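Local coordinates for protein complement factor H (Bos taurus, PDB 6XZ6) that probably regulates complement on host surfaces and is bound through its fifth domain by a trypanosome receptor, at residues B[3-13]-B[47-58]. Residues are numbered along the deposited sequence; the frame is centred on the assembly and turned at random.
Sequences ITCDPPRIPNG and CTRDGWVPVPRC
The indole of Trp-52 stands between the Cys-5–Cys-47 disulfide on one face and the ring of Pro-8 on the other. Pro-8 CB lies 4.0 Å from the centroid of the Trp-52 five-membered ring, a CH-pi contact 14° off the normal, while Cys-5 SG hangs more distantly above the opposite face, towards the rim. At the edge, Trp-52 NE1 donates to the carbonyl Asp-6 O over 2.9 Å; the oxygen lies in the indole plane and NE1 sits almost on the extension of the C=O bond (C=O...N angle 175°), which fixes how the ring is turned. A second flat group, the poorly ordered Arg-49 guanidinium, has Ile-3 CD1 over one face. Cys-47 SG, anti to its own backbone nitrogen (chi1 173°), is directed at Cys-5 SG and bonds to it at 2.0 Å. This disulfide and the tryptophan beside it are hallmarks of the sushi (SCR) domain, whose second disulfide, Cys-32–Cys-58, closes the far end. Tyr-22 meets the indole edge-to-face, and Ile-28 of the central strand 27-32 touches both Trp-52 and Pro-8. Farther along, Ile-10 crosses Pro-56 at about a right angle, its CG1 3.7 Å from Pro-56 CB, and turns CG2 to Cys-58 SG. A water bridges Pro-11 O and Cys-58 N, at 2.6 and 2.8 Å respectively. At the other extremity Ile-3 CG2 packs 3.5 Å from Thr-48 O.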
ATOM      1  N   ILE B   3      12.978  19.009 -39.282  1.00 72.42           N
ATOM      2  CA  ILE B   3      11.775  19.315 -38.486  1.00 66.25           C
ATOM      3  C   ILE B   3      12.090  19.121 -36.985  1.00 65.10           C
ATOM      4  O   ILE B   3      12.705  18.119 -36.615  1.00 64.30           O
ATOM      5  CB  ILE B   3      10.579  18.409 -38.946  1.00 68.15           C
ATOM      6  CG1 ILE B   3      10.032  18.845 -40.332  1.00 73.53           C
ATOM      7  CG2 ILE B   3       9.457  18.333 -37.904  1.00 62.27           C
ATOM      8  CD1 ILE B   3       9.129  17.827 -41.031  1.00 79.52           C
ATOM      9  N   THR B   4      11.678  20.082 -36.129  1.00 58.60           N
ATOM     10  CA  THR B   4      11.819  19.974 -34.669  1.00 53.48           C
ATOM     11  C   THR B   4      10.535  20.394 -33.988  1.00 55.41           C
ATOM     12  O   THR B   4       9.811  21.226 -34.535  1.00 56.71           O
ATOM     13  CB  THR B   4      13.043  20.708 -34.080  1.00 61.57           C
ATOM     14  OG1 THR B   4      13.176  22.020 -34.628  1.00 65.18           O
ATOM     15  CG2 THR B   4      14.326  19.917 -34.220  1.00 63.41           C
ATOM     16  N   CYS B   5      10.247  19.801 -32.802  1.00 48.88           N
ATOM     17  CA  CYS B   5       9.084  20.094 -31.954  1.00 45.82           C
ATOM     18  C   CYS B   5       9.548  20.426 -30.572  1.00 44.34           C
ATOM     19  O   CYS B   5      10.522  19.860 -30.070  1.00 42.16           O
ATOM     20  CB  CYS B   5       8.096  18.925 -31.891  1.00 44.94           C
ATOM     21  SG  CYS B   5       7.406  18.423 -33.484  1.00 52.94           S
ATOM     22  N   ASP B   6       8.753  21.244 -29.914  1.00 39.43           N
ATOM     23  CA  ASP B   6       8.919  21.577 -28.521  1.00 37.33           C
ATOM     24  C   ASP B   6       8.181  20.468 -27.764  1.00 35.93           C
ATOM     25  O   ASP B   6       7.315  19.813 -28.372  1.00 35.57           O
ATOM     26  CB  ASP B   6       8.258  22.934 -28.227  1.00 41.18           C
ATOM     27  CG  ASP B   6       9.039  24.136 -28.717  1.00 62.66           C
ATOM     28  OD1 ASP B   6      10.301  24.097 -28.660  1.00 65.04           O
ATOM     29  OD2 ASP B   6       8.397  25.123 -29.149  1.00 72.01           O
ATOM     30  N   PRO B   7       8.484  20.232 -26.462  1.00 27.59           N
ATOM     31  CA  PRO B   7       7.734  19.206 -25.717  1.00 24.48           C
ATOM     32  C   PRO B   7       6.216  19.429 -25.786  1.00 27.38           C
ATOM     33  O   PRO B   7       5.779  20.590 -25.792  1.00 28.98           O
ATOM     34  CB  PRO B   7       8.226  19.392 -24.282  1.00 25.70           C
ATOM     35  CG  PRO B   7       9.516  20.098 -24.391  1.00 31.18           C
ATOM     36  CD  PRO B   7       9.476  20.908 -25.603  1.00 28.91           C
ATOM     37  N   PRO B   8       5.388  18.354 -25.886  1.00 19.77           N
ATOM     38  CA  PRO B   8       3.930  18.566 -25.925  1.00 18.33           C
ATOM     39  C   PRO B   8       3.406  19.118 -24.613  1.00 22.52           C
ATOM     40  O   PRO B   8       4.015  18.948 -23.560  1.00 23.22           O
ATOM     41  CB  PRO B   8       3.356  17.167 -26.185  1.00 18.47           C
ATOM     42  CG  PRO B   8       4.388  16.249 -25.792  1.00 21.31           C
ATOM     43  CD  PRO B   8       5.725  16.919 -25.923  1.00 17.78           C
ATOM     44  N   ARG B   9       2.287  19.809 -24.679  1.00 19.24           N
ATOM     45  CA  ARG B   9       1.668  20.348 -23.500  1.00 17.61           C
ATOM     46  C   ARG B   9       0.359  19.569 -23.375  1.00 23.01           C
ATOM     47  O   ARG B   9      -0.528  19.677 -24.221  1.00 26.17           O
ATOM     48  CB  ARG B   9       1.509  21.868 -23.628  1.00 16.32           C
ATOM     49  CG  ARG B   9       2.867  22.603 -23.628  1.00 15.32           C
ATOM     50  CD  ARG B   9       2.808  24.119 -23.788  1.00 12.85           C
ATOM     51  NE  ARG B   9       2.037  24.731 -22.714  1.00 29.40           N
ATOM     52  CZ  ARG B   9       1.916  26.033 -22.529  1.00 42.65           C
ATOM     53  NH1 ARG B   9       2.555  26.884 -23.321  1.00 20.43           N
ATOM     54  NH2 ARG B   9       1.177  26.500 -21.530  1.00 29.61           N
ATOM     55  N   ILE B  10       0.324  18.662 -22.397  1.00 17.60           N
ATOM     56  CA  ILE B  10      -0.796  17.769 -22.113  1.00 16.93           C
ATOM     57  C   ILE B  10      -1.293  18.014 -20.669  1.00 24.13           C
ATOM     58  O   ILE B  10      -0.942  17.251 -19.760  1.00 20.28           O
ATOM     59  CB  ILE B  10      -0.485  16.257 -22.399  1.00 16.80           C
ATOM     60  CG1 ILE B  10       0.240  16.077 -23.747  1.00 15.77           C
ATOM     61  CG2 ILE B  10      -1.769  15.415 -22.364  1.00 20.86           C
ATOM     62  CD1 ILE B  10       1.019  14.878 -23.887  1.00 13.26           C
ATOM     63  N   PRO B  11      -2.151  19.054 -20.446  1.00 25.98           N
ATOM     64  CA  PRO B  11      -2.767  19.207 -19.118  1.00 27.27           C
ATOM     65  C   PRO B  11      -3.613  17.947 -18.794  1.00 33.63           C
ATOM     66  O   PRO B  11      -4.216  17.359 -19.705  1.00 33.55           O
ATOM     67  CB  PRO B  11      -3.681  20.435 -19.292  1.00 31.05           C
ATOM     68  CG  PRO B  11      -3.283  21.066 -20.521  1.00 34.38           C
ATOM     69  CD  PRO B  11      -2.711  20.036 -21.400  1.00 27.86           C
ATOM     70  N   ASN B  12      -3.632  17.527 -17.506  1.00 30.43           N
ATOM     71  CA  ASN B  12      -4.384  16.373 -16.967  1.00 30.25           C
ATOM     72  C   ASN B  12      -3.954  15.022 -17.567  1.00 31.33           C
ATOM     73  O   ASN B  12      -4.701  14.037 -17.504  1.00 30.95           O
ATOM     74  CB  ASN B  12      -5.906  16.579 -17.070  1.00 30.39           C
ATOM     75  CG  ASN B  12      -6.376  17.859 -16.416  1.00 40.25           C
ATOM     76  OD1 ASN B  12      -6.187  18.105 -15.224  1.00 42.46           O
ATOM     77  ND2 ASN B  12      -6.996  18.707 -17.187  1.00 26.50           N
ATOM     78  N   GLY B  13      -2.721  14.999 -18.077  1.00 26.38           N
ATOM     79  CA  GLY B  13      -2.074  13.833 -18.658  1.00 25.02           C
ATOM     80  C   GLY B  13      -0.581  13.794 -18.407  1.00 26.75           C
ATOM     81  O   GLY B  13      -0.017  14.770 -17.896  1.00 26.55           O
ATOM     82  N   CYS B  47       6.077  13.799 -33.994  1.00 48.20           N
ATOM     83  CA  CYS B  47       6.553  15.140 -34.299  1.00 48.50           C
ATOM     84  C   CYS B  47       6.589  15.306 -35.816  1.00 56.84           C
ATOM     85  O   CYS B  47       7.292  14.569 -36.510  1.00 60.21           O
ATOM     86  CB  CYS B  47       7.917  15.401 -33.661  1.00 47.99           C
ATOM     87  SG  CYS B  47       8.691  16.972 -34.142  1.00 54.54           S
ATOM     88  N   THR B  48       5.772  16.246 -36.323  1.00 53.63           N
ATOM     89  CA  THR B  48       5.624  16.575 -37.743  1.00 57.96           C
ATOM     90  C   THR B  48       5.834  18.081 -37.983  1.00 64.83           C
ATOM     91  O   THR B  48       6.060  18.847 -37.039  1.00 60.69           O
ATOM     92  CB  THR B  48       4.241  16.126 -38.269  1.00 57.11           C
ATOM     93  OG1 THR B  48       3.230  17.027 -37.809  1.00 54.25           O
ATOM     94  CG2 THR B  48       3.900  14.675 -37.919  1.00 50.87           C
ATOM     95  N   ARG B  49       5.733  18.497 -39.263  1.00 68.96           N
ATOM     96  CA  ARG B  49       5.856  19.879 -39.742  1.00 72.47           C
ATOM     97  C   ARG B  49       4.745  20.771 -39.133  1.00 75.17           C
ATOM     98  O   ARG B  49       4.934  21.981 -38.981  1.00 74.32           O
ATOM     99  CB  ARG B  49       5.782  19.870 -41.281  1.00 80.25           C
ATOM    100  CG  ARG B  49       6.261  21.129 -41.986  1.00 96.63           C
ATOM    101  CD  ARG B  49       6.354  20.898 -43.486  1.00116.84           C
ATOM    102  NE  ARG B  49       7.693  20.452 -43.888  1.00130.57           N
ATOM    103  CZ  ARG B  49       8.058  19.181 -44.045  1.00144.14           C
ATOM    104  NH1 ARG B  49       9.301  18.881 -44.396  1.00131.03           N
ATOM    105  NH2 ARG B  49       7.187  18.201 -43.836  1.00130.28           N
ATOM    106  N   ASP B  50       3.602  20.145 -38.765  1.00 71.47           N
ATOM    107  CA  ASP B  50       2.424  20.781 -38.168  1.00 70.17           C
ATOM    108  C   ASP B  50       2.299  20.505 -36.648  1.00 66.43           C
ATOM    109  O   ASP B  50       1.204  20.607 -36.092  1.00 65.46           O
ATOM    110  CB  ASP B  50       1.153  20.305 -38.892  1.00 75.90           C
ATOM    111  CG  ASP B  50       1.211  20.394 -40.404  1.00 98.73           C
ATOM    112  OD1 ASP B  50       1.397  21.522 -40.933  1.00102.93           O
ATOM    113  OD2 ASP B  50       1.054  19.343 -41.062  1.00110.02           O
ATOM    114  N   GLY B  51       3.414  20.180 -35.996  1.00 57.13           N
ATOM    115  CA  GLY B  51       3.442  19.884 -34.569  1.00 50.41           C
ATOM    116  C   GLY B  51       3.165  18.425 -34.259  1.00 48.93           C
ATOM    117  O   GLY B  51       3.474  17.545 -35.063  1.00 50.67           O
ATOM    118  N   TRP B  52       2.600  18.158 -33.077  1.00 38.89           N
ATOM    119  CA  TRP B  52       2.288  16.811 -32.612  1.00 34.91           C
ATOM    120  C   TRP B  52       1.040  16.337 -33.283  1.00 46.22           C
ATOM    121  O   TRP B  52       0.017  17.030 -33.241  1.00 47.72           O
ATOM    122  CB  TRP B  52       2.186  16.755 -31.071  1.00 27.29           C
ATOM    123  CG  TRP B  52       3.519  17.021 -30.427  1.00 23.87           C
ATOM    124  CD1 TRP B  52       3.977  18.218 -29.971  1.00 25.81           C
ATOM    125  CD2 TRP B  52       4.632  16.119 -30.372  1.00 22.06           C
ATOM    126  NE1 TRP B  52       5.288  18.107 -29.577  1.00 24.00           N
ATOM    127  CE2 TRP B  52       5.716  16.825 -29.808  1.00 24.92           C
ATOM    128  CE3 TRP B  52       4.809  14.771 -30.713  1.00 23.30           C
ATOM    129  CZ2 TRP B  52       6.964  16.223 -29.570  1.00 23.21           C
ATOM    130  CZ3 TRP B  52       6.052  14.185 -30.505  1.00 24.17           C
ATOM    131  CH2 TRP B  52       7.111  14.910 -29.938  1.00 23.52           C
ATOM    132  N   VAL B  53       1.145  15.184 -33.983  1.00 47.19           N
ATOM    133  CA  VAL B  53       0.048  14.602 -34.765  1.00 50.68           C
ATOM    134  C   VAL B  53      -0.195  13.110 -34.440  1.00 53.85           C
ATOM    135  O   VAL B  53       0.701  12.301 -34.669  1.00 53.44           O
ATOM    136  CB  VAL B  53       0.235  14.853 -36.289  1.00 59.29           C
ATOM    137  CG1 VAL B  53      -0.794  14.088 -37.112  1.00 63.74           C
ATOM    138  CG2 VAL B  53       0.172  16.344 -36.608  1.00 60.27           C
ATOM    139  N   PRO B  54      -1.418  12.714 -33.994  1.00 51.97           N
ATOM    140  CA  PRO B  54      -2.577  13.567 -33.651  1.00 51.84           C
ATOM    141  C   PRO B  54      -2.323  14.345 -32.362  1.00 52.44           C
ATOM    142  O   PRO B  54      -1.487  13.929 -31.553  1.00 50.50           O
ATOM    143  CB  PRO B  54      -3.730  12.561 -33.523  1.00 55.30           C
ATOM    144  CG  PRO B  54      -3.092  11.286 -33.099  1.00 58.32           C
ATOM    145  CD  PRO B  54      -1.702  11.286 -33.715  1.00 54.35           C
ATOM    146  N   VAL B  55      -3.009  15.479 -32.190  1.00 49.06           N
ATOM    147  CA  VAL B  55      -2.834  16.358 -31.030  1.00 46.06           C
ATOM    148  C   VAL B  55      -3.226  15.666 -29.703  1.00 48.92           C
ATOM    149  O   VAL B  55      -4.378  15.235 -29.565  1.00 51.64           O
ATOM    150  CB  VAL B  55      -3.543  17.728 -31.204  1.00 51.80           C
ATOM    151  CG1 VAL B  55      -3.178  18.681 -30.066  1.00 49.10           C
ATOM    152  CG2 VAL B  55      -3.216  18.358 -32.554  1.00 54.82           C
ATOM    153  N   PRO B  56      -2.295  15.563 -28.719  1.00 40.28           N
ATOM    154  CA  PRO B  56      -2.642  14.922 -27.445  1.00 37.82           C
ATOM    155  C   PRO B  56      -3.488  15.815 -26.533  1.00 44.20           C
ATOM    156  O   PRO B  56      -3.079  16.939 -26.202  1.00 46.08           O
ATOM    157  CB  PRO B  56      -1.277  14.596 -26.825  1.00 35.81           C
ATOM    158  CG  PRO B  56      -0.261  14.966 -27.845  1.00 41.00           C
ATOM    159  CD  PRO B  56      -0.888  15.987 -28.714  1.00 39.52           C
ATOM    160  N   ARG B  57      -4.682  15.315 -26.150  1.00 40.99           N
ATOM    161  CA  ARG B  57      -5.624  16.023 -25.275  1.00 41.94           C
ATOM    162  C   ARG B  57      -6.324  15.053 -24.338  1.00 46.12           C
ATOM    163  O   ARG B  57      -6.902  14.057 -24.800  1.00 47.03           O
ATOM    164  CB  ARG B  57      -6.681  16.823 -26.075  1.00 46.51           C
ATOM    165  CG  ARG B  57      -6.159  18.075 -26.779  1.00 63.18           C
ATOM    166  CD  ARG B  57      -7.283  18.887 -27.401  1.00 85.54           C
ATOM    167  NE  ARG B  57      -6.829  19.734 -28.510  1.00 97.25           N
ATOM    168  CZ  ARG B  57      -6.761  19.342 -29.782  1.00118.57           C
ATOM    169  NH1 ARG B  57      -6.347  20.182 -30.721  1.00109.92           N
ATOM    170  NH2 ARG B  57      -7.088  18.100 -30.120  1.00108.85           N
ATOM    171  N   CYS B  58      -6.271  15.358 -23.010  1.00 41.14           N
ATOM    172  CA  CYS B  58      -6.939  14.614 -21.937  1.00 40.72           C
ATOM    173  C   CYS B  58      -8.199  15.393 -21.499  1.00 46.84           C
ATOM    174  O   CYS B  58      -8.106  16.511 -20.982  1.00 48.02           O
ATOM    175  CB  CYS B  58      -5.994  14.345 -20.769  1.00 38.03           C
ATOM    176  SG  CYS B  58      -4.693  13.119 -21.128  1.00 39.14           S
TER
HETATM  177  O   HOH W   1       7.100  21.834 -36.008  1.00 44.53           O
HETATM  178  O   HOH W   2      -4.541  17.440 -22.305  1.00 28.93           O